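Local coordinates for HpcH/HpaI aldolase/citrate lyase family protein (Burkholderia cenocepacia, PDB 4MF4) that is of unknown specific function but belongs to the HpcH/HpaI aldolase/citrate lyase family and folds as a TIM barrel assembled into six-chain particles, at residues A42-G47 with R70-A75; G29-L34 with G227-D232. One frame throughout, in Å; residues are numbered along the deposited sequence.

Interaction 1: residues A42-G47 with R70-A75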
loop_
_atom_site.group_PDB
_atom_site.type_symbol
_atom_site.label_atom_id
_atom_site.label_comp_id
_atom_site.label_asym_id
_atom_site.label_seq_id
_atom_site.Cartn_x
_atom_site.Cartn_y
_atom_site.Cartn_z
ATOM N N ALA A 42 3.764 18.542 -4.715
ATOM C CA ALA A 42 3.968 19.907 -4.189
ATOM C C ALA A 42 5.300 20.527 -4.662
ATOM O O ALA A 42 5.335 21.639 -5.182
ATOM C CB ALA A 42 3.838 19.916 -2.661
ATOM N N LEU A 43 6.411 19.812 -4.477
ATOM C CA LEU A 43 7.724 20.330 -4.873
ATOM C C LEU A 43 7.916 20.558 -6.379
ATOM O O LEU A 43 8.737 21.382 -6.791
ATOM C CB LEU A 43 8.851 19.485 -4.238
ATOM C CG LEU A 43 8.898 19.617 -2.729
ATOM C CD1 LEU A 43 9.856 18.594 -2.107
ATOM C CD2 LEU A 43 9.314 21.037 -2.313
ATOM N N ALA A 44 7.158 19.843 -7.192
ATOM C CA ALA A 44 7.067 20.127 -8.618
ATOM C C ALA A 44 6.587 21.551 -8.946
ATOM O O ALA A 44 6.781 22.009 -10.097
ATOM C CB ALA A 44 6.218 19.083 -9.328
ATOM N N HIS A 45 6.081 22.273 -7.933
ATOM C CA HIS A 45 5.655 23.666 -8.051
ATOM C C HIS A 45 6.701 24.632 -7.458
ATOM O O HIS A 45 6.466 25.823 -7.355
ATOM C CB HIS A 45 4.321 23.897 -7.317
ATOM C CG HIS A 45 3.150 23.228 -7.950
ATOM N ND1 HIS A 45 2.264 23.893 -8.777
ATOM C CD2 HIS A 45 2.733 21.943 -7.914
ATOM C CE1 HIS A 45 1.326 23.056 -9.181
ATOM N NE2 HIS A 45 1.597 21.866 -8.686
ATOM N N ALA A 46 7.864 24.129 -7.078
ATOM C CA ALA A 46 8.832 24.927 -6.351
ATOM C C ALA A 46 9.844 25.655 -7.256
ATOM O O ALA A 46 10.658 26.423 -6.757
ATOM C CB ALA A 46 9.558 24.060 -5.332
ATOM N N GLY A 47 9.790 25.402 -8.562
ATOM C CA GLY A 47 10.644 26.089 -9.537
ATOM C C GLY A 47 12.005 25.472 -9.859
ATOM O O GLY A 47 12.801 26.062 -10.598
ATOM N N ARG A 70 4.719 10.104 -11.609
ATOM C CA ARG A 70 3.382 10.467 -12.012
ATOM C C ARG A 70 3.027 11.699 -11.269
ATOM O O ARG A 70 2.432 12.622 -11.841
ATOM C CB ARG A 70 2.376 9.329 -11.686
ATOM C CG ARG A 70 2.296 8.234 -12.712
ATOM C CD ARG A 70 1.563 7.027 -12.145
ATOM N NE ARG A 70 1.488 6.094 -13.210
ATOM C CZ ARG A 70 1.677 4.795 -13.102
ATOM N NH1 ARG A 70 1.923 4.230 -11.909
ATOM N NH2 ARG A 70 1.609 4.091 -14.216
ATOM N N ALA A 71 3.398 11.759 -9.990
ATOM C CA ALA A 71 2.993 12.878 -9.159
ATOM C C ALA A 71 3.659 14.196 -9.632
ATOM O O ALA A 71 3.033 15.236 -9.687
ATOM C CB ALA A 71 3.331 12.625 -7.695
ATOM N N ILE A 72 4.930 14.131 -9.949
ATOM C CA ILE A 72 5.652 15.273 -10.522
ATOM C C ILE A 72 5.055 15.634 -11.907
ATOM O O ILE A 72 4.800 16.799 -12.182
ATOM C CB ILE A 72 7.167 14.960 -10.670
ATOM C CG1 ILE A 72 7.869 14.894 -9.303
ATOM C CG2 ILE A 72 7.880 16.003 -11.538
ATOM C CD1 ILE A 72 9.169 14.123 -9.359
ATOM N N ALA A 73 4.827 14.639 -12.776
ATOM C CA ALA A 73 4.307 14.924 -14.133
ATOM C C ALA A 73 2.912 15.571 -14.063
ATOM O O ALA A 73 2.538 16.375 -14.899
ATOM C CB ALA A 73 4.249 13.670 -14.995
ATOM N N ALA A 74 2.168 15.222 -13.030
ATOM C CA ALA A 74 0.838 15.724 -12.877
ATOM C C ALA A 74 0.782 17.211 -12.660
ATOM O O ALA A 74 -0.266 17.806 -12.940
ATOM C CB ALA A 74 0.098 14.978 -11.751
ATOM N N ALA A 75 1.873 17.818 -12.163
ATOM C CA ALA A 75 1.915 19.255 -11.949
ATOM C C ALA A 75 2.007 20.013 -13.255
ATOM O O ALA A 75 1.794 21.202 -13.240
ATOM C CB ALA A 75 3.073 19.677 -11.038
#
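His45, whose ring touches Ala75, has its backbone N bonded to Ala42 O at 2.9 Å; the same oxygen lies in the plane of the imidazole, at its edge. With CG set beside the backbone N and anti to the carbonyl carbon (chi1 -69°), the ring reaches across, and NE2 comes within 3.5 Å of Ala75 CB in van der Waals contact. The same methyl meets a second neighbour, Ala44 CB, at 3.6 Å. Ala44 CB in turn lies 4.1 Å from Ile72 CG2, the branch that stands anti to Ile72's backbone N. The methyl of Ala44 also rests 3.9 Å from Ile72 O, which accepts the backbone hydrogen bond of Ala75 N. Such small side chains let the backbones come close, with CA atoms of Ala44 and Ile72 5.4 Å apart. This illustrates how neighbouring outer helices of a barrel join near their C-terminal ends. Leu43 to Ala46 make a type I beta turn where helix 37-43 gives out, and 70-75 takes in the last part of helix 62-73 and runs on past it. Ile72 packs on Ala40, and Leu43 turns to Leu30 and Leu32 of strand 27-32, tying the helix pair to the barrel wall.

Interaction 2: residues G29-L34 with G227-D232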
loop_
_atom_site.group_PDB
_atom_site.type_symbol
_atom_site.label_atom_id
_atom_site.label_comp_id
_atom_site.label_asym_id
_atom_site.label_seq_id
_atom_site.Cartn_x
_atom_site.Cartn_y
_atom_site.Cartn_z
ATOM N N GLY A 29 18.565 21.631 -8.358
ATOM C CA GLY A 29 17.791 20.431 -8.070
ATOM C C GLY A 29 17.470 20.357 -6.605
ATOM O O GLY A 29 18.053 21.073 -5.781
ATOM N N LEU A 30 16.534 19.491 -6.267
ATOM C CA LEU A 30 16.224 19.228 -4.880
ATOM C C LEU A 30 16.205 17.692 -4.747
ATOM O O LEU A 30 15.713 17.035 -5.652
ATOM C CB LEU A 30 14.838 19.814 -4.622
ATOM C CG LEU A 30 14.320 19.962 -3.208
ATOM C CD1 LEU A 30 15.202 20.929 -2.370
ATOM C CD2 LEU A 30 12.867 20.461 -3.290
ATOM N N TRP A 31 16.765 17.153 -3.654
ATOM C CA TRP A 31 16.745 15.742 -3.327
ATOM C C TRP A 31 15.410 15.384 -2.684
ATOM O O TRP A 31 14.950 16.094 -1.761
ATOM C CB TRP A 31 17.843 15.428 -2.300
ATOM C CG TRP A 31 18.500 14.146 -2.519
ATOM C CD1 TRP A 31 18.391 13.028 -1.755
ATOM C CD2 TRP A 31 19.419 13.841 -3.573
ATOM N NE1 TRP A 31 19.181 12.034 -2.295
ATOM C CE2 TRP A 31 19.809 12.514 -3.410
ATOM C CE3 TRP A 31 19.928 14.567 -4.652
ATOM C CZ2 TRP A 31 20.708 11.893 -4.267
ATOM C CZ3 TRP A 31 20.809 13.947 -5.514
ATOM C CH2 TRP A 31 21.192 12.624 -5.324
ATOM N N LEU A 32 14.790 14.305 -3.174
ATOM C CA LEU A 32 13.548 13.838 -2.610
ATOM C C LEU A 32 13.786 12.531 -1.857
ATOM O O LEU A 32 13.910 11.479 -2.475
ATOM C CB LEU A 32 12.474 13.633 -3.682
ATOM C CG LEU A 32 12.169 14.789 -4.625
ATOM C CD1 LEU A 32 11.090 14.358 -5.605
ATOM C CD2 LEU A 32 11.754 16.038 -3.873
ATOM N N SER A 33 13.836 12.644 -0.527
ATOM C CA SER A 33 14.041 11.541 0.431
ATOM C C SER A 33 12.764 11.063 1.152
ATOM O O SER A 33 12.736 9.942 1.680
ATOM C CB SER A 33 15.005 11.987 1.541
ATOM O OG SER A 33 16.227 12.454 0.991
ATOM N N LEU A 34 11.711 11.883 1.191
ATOM C CA LEU A 34 10.555 11.574 2.029
ATOM C C LEU A 34 9.690 10.437 1.482
ATOM O O LEU A 34 8.921 9.818 2.246
ATOM C CB LEU A 34 9.677 12.827 2.259
ATOM C CG LEU A 34 10.197 13.981 3.131
ATOM C CD1 LEU A 34 9.289 15.207 2.909
ATOM C CD2 LEU A 34 10.229 13.521 4.582
ATOM N N GLY A 227 28.278 18.136 -11.229
ATOM C CA GLY A 227 27.217 18.358 -10.248
ATOM C C GLY A 227 27.724 18.087 -8.841
ATOM O O GLY A 227 28.782 17.489 -8.671
ATOM N N ILE A 228 26.922 18.454 -7.848
ATOM C CA ILE A 228 27.326 18.395 -6.461
ATOM C C ILE A 228 26.096 18.497 -5.577
ATOM O O ILE A 228 25.079 19.138 -5.945
ATOM C CB ILE A 228 28.348 19.537 -6.150
ATOM C CG1 ILE A 228 28.997 19.341 -4.769
ATOM C CG2 ILE A 228 27.694 20.874 -6.315
ATOM C CD1 ILE A 228 30.263 20.135 -4.550
ATOM N N PHE A 229 26.174 17.831 -4.426
ATOM C CA PHE A 229 25.151 17.927 -3.400
ATOM C C PHE A 229 25.619 19.001 -2.442
ATOM O O PHE A 229 26.667 18.828 -1.802
ATOM C CB PHE A 229 24.978 16.584 -2.638
ATOM C CG PHE A 229 23.840 16.601 -1.647
ATOM C CD1 PHE A 229 24.049 17.042 -0.347
ATOM C CD2 PHE A 229 22.561 16.291 -2.036
ATOM C CE1 PHE A 229 23.003 17.108 0.569
ATOM C CE2 PHE A 229 21.503 16.357 -1.133
ATOM C CZ PHE A 229 21.740 16.767 0.172
ATOM N N ALA A 230 24.848 20.087 -2.319
ATOM C CA ALA A 230 25.129 21.144 -1.339
ATOM C C ALA A 230 24.229 20.939 -0.111
ATOM O O ALA A 230 22.998 20.696 -0.250
ATOM C CB ALA A 230 24.901 22.514 -1.954
ATOM N N GLY A 231 24.847 21.022 1.074
ATOM C CA GLY A 231 24.128 20.861 2.361
ATOM C C GLY A 231 23.393 22.108 2.814
ATOM O O GLY A 231 22.557 22.033 3.657
ATOM N N ASP A 232 23.701 23.264 2.230
ATOM C CA ASP A 232 23.096 24.540 2.604
ATOM C C ASP A 232 23.233 25.553 1.439
ATOM O O ASP A 232 23.923 25.262 0.454
ATOM C CB ASP A 232 23.771 25.091 3.854
ATOM C CG ASP A 232 25.290 25.119 3.733
ATOM O OD1 ASP A 232 25.856 26.023 3.079
ATOM O OD2 ASP A 232 25.906 24.215 4.287
#
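Phe229 drives the edge of its ring at the face of Trp31, giving a T-shaped (edge-to-face) pair. The planes stand at 90°, and the centroids of the phenyl ring and the five-membered indole ring are 5.5 Å apart. CE2 leads the approach and sits 3.8 Å above the indole plane, displaced toward the rim; it lies 4.0 Å from Trp31 CG and as far from Trp31 CB. Trp31 CB lies near the plane of the phenyl ring, at its edge. Further along the indole, Phe229 CD2 approaches Trp31 CE3 at 4.1 Å, so one side of the phenyl follows the bicycle.

The torsions explain the crossing. Phe229 extends CG anti to its backbone N (chi1 -175°), spanning the gap between strands that are not neighbours in the sheet. Trp31 adopts an unusual chi1 of -142°, away from the staggered positions, and its indole is tethered by the hydrogen bond from NE1 to Asp54 OD2. Ser33 OG lies in the indole plane at its edge, 3.5 Å from Trp31 CD1.

Strand 246-251 runs between the two strands, and both aromatic side chains pack on its Thr248; the pair thus bridges over one strand inside the closed barrel, near the C-terminal ends of the strands, the end where TIM barrels usually carry their active sites. A molecule of 1,2-ethanediol lies about 4 Å from the Phe229 side chain, and Met139 of the fourth subunit packs against the same residue.

No hydrogen bond crosses between 29-34 and 227-232. Cohesion probably rests on dispersion, with some electrostatic attraction likely between the slightly positive ring edge of Phe229 and the electron-rich indole face, and with the NE1 bond probably limiting rotation of the tryptophan.

How the interactions relate
The two contacts occupy opposite sides of the barrel wall, both partly buried, with Phe229, His45 and Ala75 partly exposed. Interaction 1 lies in the outer layer, its centre about 17 Å from that of the chain, and joins two successive helices; interaction 2 lies inside, its centre about 10 Å from that of the chain, and spans the first and seventh strands. Their chemistry differs accordingly: alanine methyls with an isoleucine branch and an imidazole outside, two large crossed rings within. They meet through strand 27-32 and helix 37-43, where Leu43 CD1 packs 3.6 Å from Leu32 CD2. Trp31 serves the interior while Leu30 and Leu32 serve the helix layer. Both regions touch the third subunit.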